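Local coordinates for protein beta-mannosidase (Trichoderma harzianum, PDB 4CVU) that probably hydrolyses terminal beta-D-mannose residues from the non-reducing ends of oligosaccharides, as a family 2 glycoside hydrolase, at residues Pro182-Asn187 with Arg625-Pro630; Val272-Ala277 with Val303-His308; Thr327-Ser332 with Lys336-Val341. All coordinates share one frame; numbering follows the deposited sequence.

How the contacts relate
Contacts 2 and 3 belong to one Ig-like beta domain and contact 1 lies far from both, its centre about 50 Å from that of contact 2. Contact 2 is the buried one, made of aliphatic side chains meeting between strands 268-276 and 298-305. Contact 3, at the edge of the sheet, is partly buried and works mainly through backbone hydrogen bonds. The two meet directly, because strands 268-276 and 324-332 are neighbours: I273 O lies 3.0 Å from T327 N, a probable hydrogen bond. Contact 1, also partly buried, instead brings together loops more than 430 residues apart, with mixed apolar and polar touches and glycan alongside.

Contact 1 of 3, residues Pro182-Asn187 with Arg625-Pro630; sequences PFEYPN and RNHHYP. With NAG (2-acetamido-2-deoxy-beta-D-glucopyranose), chain J; NAG (2-acetamido-2-deoxy-beta-D-glucopyranose), chain L.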
loop_
_atom_site.group_PDB
_atom_site.type_symbol
_atom_site.label_atom_id
_atom_site.label_comp_id
_atom_site.label_asym_id
_atom_site.label_seq_id
_atom_site.Cartn_x
_atom_site.Cartn_y
_atom_site.Cartn_z
ATOM N N PRO A 182 19.124 -23.005 9.658
ATOM C CA PRO A 182 18.757 -21.593 9.754
ATOM C C PRO A 182 17.254 -21.310 9.698
ATOM O O PRO A 182 16.453 -22.224 9.461
ATOM C CB PRO A 182 19.397 -20.973 8.519
ATOM C CG PRO A 182 19.557 -22.076 7.535
ATOM C CD PRO A 182 19.454 -23.400 8.275
ATOM N N PHE A 183 16.915 -20.032 9.903
ATOM C CA PHE A 183 15.585 -19.498 9.659
ATOM C C PHE A 183 15.652 -18.922 8.266
ATOM O O PHE A 183 14.998 -19.419 7.337
ATOM C CB PHE A 183 15.205 -18.429 10.711
ATOM C CG PHE A 183 14.840 -19.002 12.063
ATOM C CD1 PHE A 183 13.562 -19.455 12.310
ATOM C CD2 PHE A 183 15.773 -19.083 13.080
ATOM C CE1 PHE A 183 13.216 -19.979 13.545
ATOM C CE2 PHE A 183 15.439 -19.624 14.318
ATOM C CZ PHE A 183 14.165 -20.062 14.543
ATOM N N GLU A 184 16.473 -17.884 8.114
ATOM C CA GLU A 184 16.799 -17.381 6.802
ATOM C C GLU A 184 18.316 -17.457 6.572
ATOM O O GLU A 184 18.750 -18.409 5.930
ATOM C CB GLU A 184 16.192 -15.985 6.576
ATOM C CG GLU A 184 14.672 -16.081 6.474
ATOM C CD GLU A 184 13.962 -14.740 6.442
ATOM O OE1 GLU A 184 14.173 -13.950 5.490
ATOM O OE2 GLU A 184 13.185 -14.475 7.390
ATOM N N TYR A 185 19.110 -16.491 7.062
ATOM C CA TYR A 185 20.584 -16.583 6.922
ATOM C C TYR A 185 21.197 -17.694 7.776
ATOM O O TYR A 185 20.805 -17.883 8.897
ATOM C CB TYR A 185 21.285 -15.299 7.313
ATOM C CG TYR A 185 20.968 -14.170 6.379
ATOM C CD1 TYR A 185 21.696 -13.988 5.197
ATOM C CD2 TYR A 185 19.926 -13.296 6.641
ATOM C CE1 TYR A 185 21.408 -12.950 4.319
ATOM C CE2 TYR A 185 19.622 -12.249 5.771
ATOM C CZ TYR A 185 20.352 -12.076 4.629
ATOM O OH TYR A 185 20.036 -11.027 3.796
ATOM N N PRO A 186 22.156 -18.438 7.230
ATOM C CA PRO A 186 22.911 -19.431 7.982
ATOM C C PRO A 186 24.054 -18.819 8.754
ATOM O O PRO A 186 24.425 -17.680 8.543
ATOM C CB PRO A 186 23.515 -20.286 6.876
ATOM C CG PRO A 186 23.708 -19.308 5.757
ATOM C CD PRO A 186 22.485 -18.462 5.797
ATOM N N ASN A 187 24.643 -19.617 9.624
ATOM C CA ASN A 187 25.874 -19.274 10.327
ATOM C C ASN A 187 25.827 -18.268 11.468
ATOM O O ASN A 187 26.874 -17.836 11.895
ATOM C CB ASN A 187 27.008 -18.904 9.348
ATOM C CG ASN A 187 27.358 -20.026 8.409
ATOM O OD1 ASN A 187 27.499 -21.173 8.802
ATOM N ND2 ASN A 187 27.408 -19.716 7.168
ATOM N N ARG A 625 4.735 -13.828 4.216
ATOM C CA ARG A 625 5.011 -13.149 5.483
ATOM C C ARG A 625 4.725 -14.034 6.685
ATOM O O ARG A 625 5.077 -13.687 7.823
ATOM C CB ARG A 625 4.236 -11.859 5.555
ATOM C CG ARG A 625 4.774 -10.801 4.600
ATOM C CD ARG A 625 3.814 -9.646 4.492
ATOM N NE ARG A 625 3.878 -8.810 5.699
ATOM C CZ ARG A 625 4.637 -7.711 5.828
ATOM N NH1 ARG A 625 5.432 -7.296 4.855
ATOM N NH2 ARG A 625 4.655 -7.048 6.974
ATOM N N ASN A 626 4.146 -15.190 6.460
ATOM C CA ASN A 626 3.972 -16.166 7.540
ATOM C C ASN A 626 5.266 -16.962 7.629
ATOM O O ASN A 626 5.569 -17.752 6.701
ATOM C CB ASN A 626 2.822 -17.104 7.249
ATOM C CG ASN A 626 2.492 -17.995 8.435
ATOM O OD1 ASN A 626 3.282 -18.127 9.398
ATOM N ND2 ASN A 626 1.294 -18.505 8.435
ATOM N N HIS A 627 6.024 -16.763 8.716
ATOM C CA HIS A 627 7.256 -17.490 8.866
ATOM C C HIS A 627 7.097 -18.702 9.735
ATOM O O HIS A 627 8.088 -19.285 10.142
ATOM C CB HIS A 627 8.386 -16.591 9.336
ATOM C CG HIS A 627 8.826 -15.607 8.294
ATOM N ND1 HIS A 627 9.758 -14.627 8.533
ATOM C CD2 HIS A 627 8.472 -15.476 6.995
ATOM C CE1 HIS A 627 9.972 -13.934 7.431
ATOM N NE2 HIS A 627 9.195 -14.420 6.485
ATOM N N HIS A 628 5.859 -19.059 10.010
ATOM C CA HIS A 628 5.534 -20.346 10.646
ATOM C C HIS A 628 5.000 -21.227 9.523
ATOM O O HIS A 628 3.820 -21.135 9.209
ATOM C CB HIS A 628 4.455 -20.160 11.729
ATOM C CG HIS A 628 4.119 -21.431 12.465
ATOM N ND1 HIS A 628 5.079 -22.205 13.084
ATOM C CD2 HIS A 628 2.931 -22.025 12.731
ATOM C CE1 HIS A 628 4.498 -23.247 13.672
ATOM N NE2 HIS A 628 3.196 -23.164 13.468
ATOM N N TYR A 629 5.817 -22.082 8.891
ATOM C CA TYR A 629 7.142 -22.487 9.310
ATOM C C TYR A 629 8.228 -21.810 8.483
ATOM O O TYR A 629 8.011 -21.500 7.325
ATOM C CB TYR A 629 7.293 -23.998 9.148
ATOM C CG TYR A 629 6.455 -24.745 10.119
ATOM C CD1 TYR A 629 5.088 -24.835 9.945
ATOM C CD2 TYR A 629 7.023 -25.325 11.250
ATOM C CE1 TYR A 629 4.297 -25.504 10.860
ATOM C CE2 TYR A 629 6.244 -26.001 12.173
ATOM C CZ TYR A 629 4.879 -26.081 11.975
ATOM O OH TYR A 629 4.096 -26.731 12.877
ATOM N N PRO A 630 9.418 -21.626 9.066
ATOM C CA PRO A 630 10.412 -20.810 8.410
ATOM C C PRO A 630 11.077 -21.547 7.207
ATOM O O PRO A 630 10.977 -22.779 7.051
ATOM C CB PRO A 630 11.398 -20.489 9.533
ATOM C CG PRO A 630 11.254 -21.580 10.516
ATOM C CD PRO A 630 9.915 -22.212 10.331
HETATM C C1 NAG J . 29.983 -24.056 6.465
HETATM C C2 NAG J . 29.024 -24.286 5.311
HETATM C C3 NAG J . 28.996 -25.712 4.790
HETATM C C4 NAG J . 30.397 -26.294 4.580
HETATM C C5 NAG J . 31.322 -25.952 5.745
HETATM C C6 NAG J . 32.763 -26.395 5.451
HETATM C C7 NAG J . 27.065 -22.877 5.170
HETATM C C8 NAG J . 25.671 -22.664 5.680
HETATM N N2 NAG J . 27.681 -23.928 5.707
HETATM O O3 NAG J . 28.295 -25.666 3.564
HETATM O O4 NAG J . 30.267 -27.699 4.521
HETATM O O5 NAG J . 31.264 -24.556 6.063
HETATM O O6 NAG J . 33.665 -25.299 5.449
HETATM O O7 NAG J . 27.561 -22.102 4.329
HETATM C C1 NAG L . 11.316 -25.960 5.215
HETATM C C2 NAG L . 10.887 -27.319 5.690
HETATM C C3 NAG L . 12.078 -28.262 5.655
HETATM C C4 NAG L . 12.664 -28.238 4.241
HETATM C C5 NAG L . 12.969 -26.800 3.814
HETATM C C6 NAG L . 13.522 -26.692 2.398
HETATM C C7 NAG L . 9.260 -27.844 7.464
HETATM C C8 NAG L . 8.805 -27.577 8.882
HETATM N N2 NAG L . 10.329 -27.179 7.024
HETATM O O3 NAG L . 11.633 -29.558 6.057
HETATM O O4 NAG L . 13.857 -29.006 4.148
HETATM O O5 NAG L . 11.775 -26.047 3.874
HETATM O O6 NAG L . 12.599 -27.280 1.514
HETATM O O7 NAG L . 8.620 -28.640 6.788
#
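F183 and P630 make the apolar half of this loop-to-loop contact. The aromatic CD1 of F183 lies 3.6 Å from CG of P630, the ring being met obliquely by the proline. F183 also stacks on W200, and its backbone is hydrogen-bonded to G633.

The polar half pairs E184 with H627. Beyond CG the glutamate chain runs extended (chi2 172°), which carries OE2 to within 3.3 Å of H627 CE1, with carboxylate and imidazole planes 81° apart. This is a close polar approach to a ring carbon rather than a hydrogen bond: H627 ND1 is given to the carbonyl of G203, while E184 OE1 forms a salt bridge with R80. Within 625-630 an Asx turn shapes the backbone, N626 OD1 accepting from H628 N at 2.8 Å.

Sugar contacts flank both loops. The acetamido methyl C8 of one N-acetylglucosamine (chain J) rests 3.4 Å from P186 CB, and N187 ND2 stands 3.7 Å from O7 of the same sugar while bonding to N164 OD1. On the other loop, Y629 CD2 is 3.7 Å from C8 of a second N-acetylglucosamine (chain L). Were N187 an alanine, N164 OD1 would probably lose this donor and a gap would be likely to open beside the first acetamido group.

With E184 OE1 held by R80 and H627 ND1 by G203, 182-187 and 625-630 touch each other by packing and one polar approach, while bonds that join the two loops to their surroundings, F183 to G633 and H627 to G203, lie beside it.

Contact 2 of 3, residues Val272-Ala277 with Val303-His308; sequences VIITDA and VTIDAH. With CD (cadmium ion), chain B.
I274 and I305 point at each other tip to tip across the interior of an Ig-like beta domain, one of the accessory domains of family 2 glycoside hydrolases. I274 CD1 meets I305 CD1 at 4.0 Å. Each isoleucine holds its CG1 arm beside the backbone N and extends it fully (chi2 -177° in I274 and 175° in I305), and this shared shape brings the two terminal carbons together across a separation of 10.9 Å between I274 CA and I305 CA. Two residues earlier on each strand, V272 and V303 repeat the encounter with shorter side chains and closer backbones. There V272 CG2 faces V303 CG1 at 4.4 Å, a looser touch.

Strands 268-276 and 298-305 do not pair with each other; strand 283-294 pairs antiparallel with both. That strand also supplies L289, which packs on both valines, while V254 of strand 252-261 covers V303 and I305. All four residues are buried, and what touches between the two segments is aliphatic methyls.

Just past I305 the chain leaves the strand and the chemistry changes. D306 forms an Asx turn, its OD1 accepting from H308 N from above the carboxylate plane. The same carboxylate binds a cadmium ion through both oxygens, and a water 2.4 Å from the metal is a further ligand; D306 OD2 to cadmium measures 2.3 Å.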
loop_
_atom_site.group_PDB
_atom_site.type_symbol
_atom_site.label_atom_id
_atom_site.label_comp_id
_atom_site.label_asym_id
_atom_site.label_seq_id
_atom_site.Cartn_x
_atom_site.Cartn_y
_atom_site.Cartn_z
ATOM N N VAL A 272 28.088 7.889 49.701
ATOM C CA VAL A 272 26.802 7.751 49.018
ATOM C C VAL A 272 25.698 8.522 49.712
ATOM O O VAL A 272 25.666 8.596 50.939
ATOM C CB VAL A 272 26.356 6.274 48.887
ATOM C CG1 VAL A 272 27.324 5.514 47.994
ATOM C CG2 VAL A 272 26.229 5.593 50.248
ATOM N N ILE A 273 24.804 9.100 48.915
ATOM C CA ILE A 273 23.531 9.634 49.397
ATOM C C ILE A 273 22.411 8.818 48.756
ATOM O O ILE A 273 22.334 8.713 47.528
ATOM C CB ILE A 273 23.360 11.136 49.047
ATOM C CG1 ILE A 273 24.471 11.980 49.707
ATOM C CG2 ILE A 273 21.994 11.643 49.505
ATOM C CD1 ILE A 273 24.757 13.289 49.001
ATOM N N ILE A 274 21.562 8.232 49.587
ATOM C CA ILE A 274 20.414 7.458 49.138
ATOM C C ILE A 274 19.173 8.205 49.580
ATOM O O ILE A 274 18.953 8.396 50.767
ATOM C CB ILE A 274 20.407 6.033 49.727
ATOM C CG1 ILE A 274 21.735 5.319 49.430
ATOM C CG2 ILE A 274 19.225 5.247 49.190
ATOM C CD1 ILE A 274 21.798 3.883 49.908
ATOM N N THR A 275 18.352 8.582 48.603
ATOM C CA THR A 275 17.210 9.460 48.815
ATOM C C THR A 275 15.954 8.890 48.137
ATOM O O THR A 275 16.045 8.071 47.214
ATOM C CB THR A 275 17.525 10.880 48.286
ATOM O OG1 THR A 275 16.379 11.720 48.431
ATOM C CG2 THR A 275 17.928 10.855 46.815
ATOM N N ASP A 276 14.787 9.335 48.589
ATOM C CA ASP A 276 13.533 8.870 48.024
ATOM C C ASP A 276 13.444 9.308 46.565
ATOM O O ASP A 276 13.684 10.476 46.250
ATOM C CB ASP A 276 12.334 9.401 48.811
ATOM C CG ASP A 276 11.096 8.552 48.600
ATOM O OD1 ASP A 276 10.464 8.639 47.528
ATOM O OD2 ASP A 276 10.758 7.785 49.516
ATOM N N ALA A 277 13.090 8.366 45.683
ATOM C CA ALA A 277 13.133 8.605 44.247
ATOM C C ALA A 277 12.118 9.648 43.790
ATOM O O ALA A 277 12.380 10.369 42.815
ATOM C CB ALA A 277 12.934 7.297 43.494
ATOM N N VAL A 303 28.380 -0.593 51.900
ATOM C CA VAL A 303 27.857 -0.092 53.169
ATOM C C VAL A 303 26.685 -0.943 53.611
ATOM O O VAL A 303 25.945 -1.468 52.777
ATOM C CB VAL A 303 27.430 1.387 53.073
ATOM C CG1 VAL A 303 26.275 1.591 52.131
ATOM C CG2 VAL A 303 27.071 1.933 54.448
ATOM N N THR A 304 26.517 -1.103 54.915
ATOM C CA THR A 304 25.442 -1.946 55.445
ATOM C C THR A 304 24.394 -1.062 56.114
ATOM O O THR A 304 24.754 -0.121 56.782
ATOM C CB THR A 304 26.029 -3.007 56.393
ATOM O OG1 THR A 304 26.995 -3.743 55.654
ATOM C CG2 THR A 304 24.968 -3.978 56.934
ATOM N N ILE A 305 23.113 -1.370 55.908
ATOM C CA ILE A 305 21.981 -0.568 56.412
ATOM C C ILE A 305 20.980 -1.422 57.205
ATOM O O ILE A 305 20.696 -2.560 56.826
ATOM C CB ILE A 305 21.252 0.145 55.265
ATOM C CG1 ILE A 305 22.229 1.009 54.458
ATOM C CG2 ILE A 305 20.109 0.993 55.798
ATOM C CD1 ILE A 305 21.631 1.671 53.217
ATOM N N ASP A 306 20.447 -0.865 58.287
ATOM C CA ASP A 306 19.573 -1.623 59.159
ATOM C C ASP A 306 18.356 -2.084 58.373
ATOM O O ASP A 306 17.757 -1.308 57.631
ATOM C CB ASP A 306 19.132 -0.754 60.338
ATOM C CG ASP A 306 18.381 -1.526 61.391
ATOM O OD1 ASP A 306 17.859 -2.633 61.075
ATOM O OD2 ASP A 306 18.324 -1.001 62.544
ATOM N N ALA A 307 18.006 -3.350 58.570
ATOM C CA ALA A 307 16.848 -3.963 57.918
ATOM C C ALA A 307 15.571 -3.138 58.064
ATOM O O ALA A 307 14.690 -3.201 57.225
ATOM C CB ALA A 307 16.626 -5.364 58.461
ATOM N N HIS A 308 15.474 -2.362 59.128
ATOM C CA HIS A 308 14.280 -1.584 59.398
ATOM C C HIS A 308 14.189 -0.272 58.618
ATOM O O HIS A 308 13.136 0.347 58.625
ATOM C CB HIS A 308 14.166 -1.297 60.908
HETATM CD CD CD B . 16.655 -2.500 63.203
HETATM O O HOH W 1 14.593 -3.711 62.848
#

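Contact 3 of 3, residues Thr327-Ser332 with Lys336-Val341; sequences TVSVSS and KTPILV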
loop_
_atom_site.group_PDB
_atom_site.type_symbol
_atom_site.label_atom_id
_atom_site.label_comp_id
_atom_site.label_asym_id
_atom_site.label_seq_id
_atom_site.Cartn_x
_atom_site.Cartn_y
_atom_site.Cartn_z
ATOM N N THR A 327 23.263 8.272 44.726
ATOM C CA THR A 327 24.366 8.979 44.093
ATOM C C THR A 327 25.657 8.580 44.813
ATOM O O THR A 327 25.746 8.669 46.049
ATOM C CB THR A 327 24.160 10.507 44.145
ATOM O OG1 THR A 327 22.918 10.846 43.518
ATOM C CG2 THR A 327 25.282 11.247 43.439
ATOM N N VAL A 328 26.645 8.132 44.037
ATOM C CA VAL A 328 27.921 7.643 44.564
ATOM C C VAL A 328 29.033 8.565 44.108
ATOM O O VAL A 328 29.220 8.736 42.915
ATOM C CB VAL A 328 28.243 6.225 44.043
ATOM C CG1 VAL A 328 29.579 5.743 44.587
ATOM C CG2 VAL A 328 27.147 5.240 44.404
ATOM N N SER A 329 29.780 9.140 45.050
ATOM C CA SER A 329 30.890 10.045 44.732
ATOM C C SER A 329 32.238 9.428 45.130
ATOM O O SER A 329 32.374 8.844 46.211
ATOM C CB SER A 329 30.715 11.396 45.443
ATOM O OG SER A 329 29.446 11.971 45.171
ATOM N N VAL A 330 33.221 9.565 44.248
ATOM C CA VAL A 330 34.566 9.100 44.502
ATOM C C VAL A 330 35.502 10.303 44.660
ATOM O O VAL A 330 35.633 11.131 43.761
ATOM C CB VAL A 330 35.074 8.181 43.375
ATOM C CG1 VAL A 330 36.475 7.665 43.688
ATOM C CG2 VAL A 330 34.117 7.019 43.157
ATOM N N SER A 331 36.132 10.392 45.832
ATOM C CA SER A 331 37.098 11.448 46.120
ATOM C C SER A 331 38.470 10.873 46.402
ATOM O O SER A 331 38.628 9.678 46.692
ATOM C CB SER A 331 36.648 12.295 47.302
ATOM O OG SER A 331 35.750 13.295 46.875
ATOM N N SER A 332 39.459 11.754 46.308
ATOM C CA SER A 332 40.862 11.374 46.425
ATOM C C SER A 332 41.503 12.182 47.531
ATOM O O SER A 332 41.279 13.387 47.618
ATOM C CB SER A 332 41.581 11.641 45.105
ATOM O OG SER A 332 42.663 10.756 44.954
ATOM N N LYS A 336 39.287 18.459 47.505
ATOM C CA LYS A 336 38.094 19.012 48.145
ATOM C C LYS A 336 36.792 18.413 47.571
ATOM O O LYS A 336 35.830 18.177 48.311
ATOM C CB LYS A 336 38.084 20.546 47.998
ATOM N N THR A 337 36.773 18.157 46.261
ATOM C CA THR A 337 35.548 17.741 45.566
ATOM C C THR A 337 35.727 16.401 44.831
ATOM O O THR A 337 36.841 16.049 44.442
ATOM C CB THR A 337 35.088 18.813 44.555
ATOM O OG1 THR A 337 35.698 18.576 43.281
ATOM C CG2 THR A 337 35.442 20.220 45.039
ATOM N N PRO A 338 34.627 15.654 44.632
ATOM C CA PRO A 338 34.706 14.378 43.921
ATOM C C PRO A 338 35.175 14.521 42.494
ATOM O O PRO A 338 34.900 15.519 41.860
ATOM C CB PRO A 338 33.265 13.885 43.946
ATOM C CG PRO A 338 32.705 14.480 45.183
ATOM C CD PRO A 338 33.296 15.857 45.221
ATOM N N ILE A 339 35.908 13.530 42.017
ATOM C CA ILE A 339 36.328 13.482 40.620
ATOM C C ILE A 339 35.532 12.452 39.794
ATOM O O ILE A 339 35.686 12.412 38.586
ATOM C CB ILE A 339 37.839 13.182 40.485
ATOM C CG1 ILE A 339 38.202 11.854 41.164
ATOM C CG2 ILE A 339 38.673 14.328 41.064
ATOM C CD1 ILE A 339 39.561 11.347 40.751
ATOM N N LEU A 340 34.725 11.615 40.456
ATOM C CA LEU A 340 33.817 10.664 39.775
ATOM C C LEU A 340 32.491 10.580 40.533
ATOM O O LEU A 340 32.464 10.286 41.714
ATOM C CB LEU A 340 34.463 9.276 39.669
ATOM C CG LEU A 340 33.678 8.130 39.047
ATOM C CD1 LEU A 340 33.369 8.426 37.579
ATOM C CD2 LEU A 340 34.457 6.833 39.167
ATOM N N VAL A 341 31.393 10.856 39.844
ATOM C CA VAL A 341 30.056 10.821 40.433
ATOM C C VAL A 341 29.160 9.960 39.544
ATOM O O VAL A 341 29.220 10.060 38.327
ATOM C CB VAL A 341 29.488 12.246 40.563
ATOM C CG1 VAL A 341 28.113 12.238 41.214
ATOM C CG2 VAL A 341 30.433 13.116 41.368
#
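V330 and L340 form a hydrogen-bonded antiparallel pair in which the donor and acceptor of V330 are served differently. Its N-H gives one short bond, V330 N to L340 O at 2.7 Å, arriving nearly along the C=O axis. Its carbonyl takes two donors: I339 N at 3.0 Å and, more weakly, L340 N. One acceptor thus gathers two successive amides, with I339 and L340 both opposite V330. In the neighbouring non-hydrogen-bonded pair, S329 with V341, CA-H...O contacts fill in, V341 CA lying 3.3 Å from V328 O.

The side chains of V330 and L340 run side by side in the same direction. V330 keeps CG1 anti to its N (chi1 -178°), which leaves CG2 facing L340 CD2 at 4.0 Å. S331 OG sits 3.3 Å from P338 CA but gets no bond from P338 N, which has no hydrogen to give.

Beyond the pair, V328 bonds through its backbone to S342, and S329 and S331 pair with S271 and S269 of strand 268-276, so strand 324-332 is held on both edges. The arrangement is a beta hairpin with a classic beta bulge, at the outer strand of an Ig-like sheet.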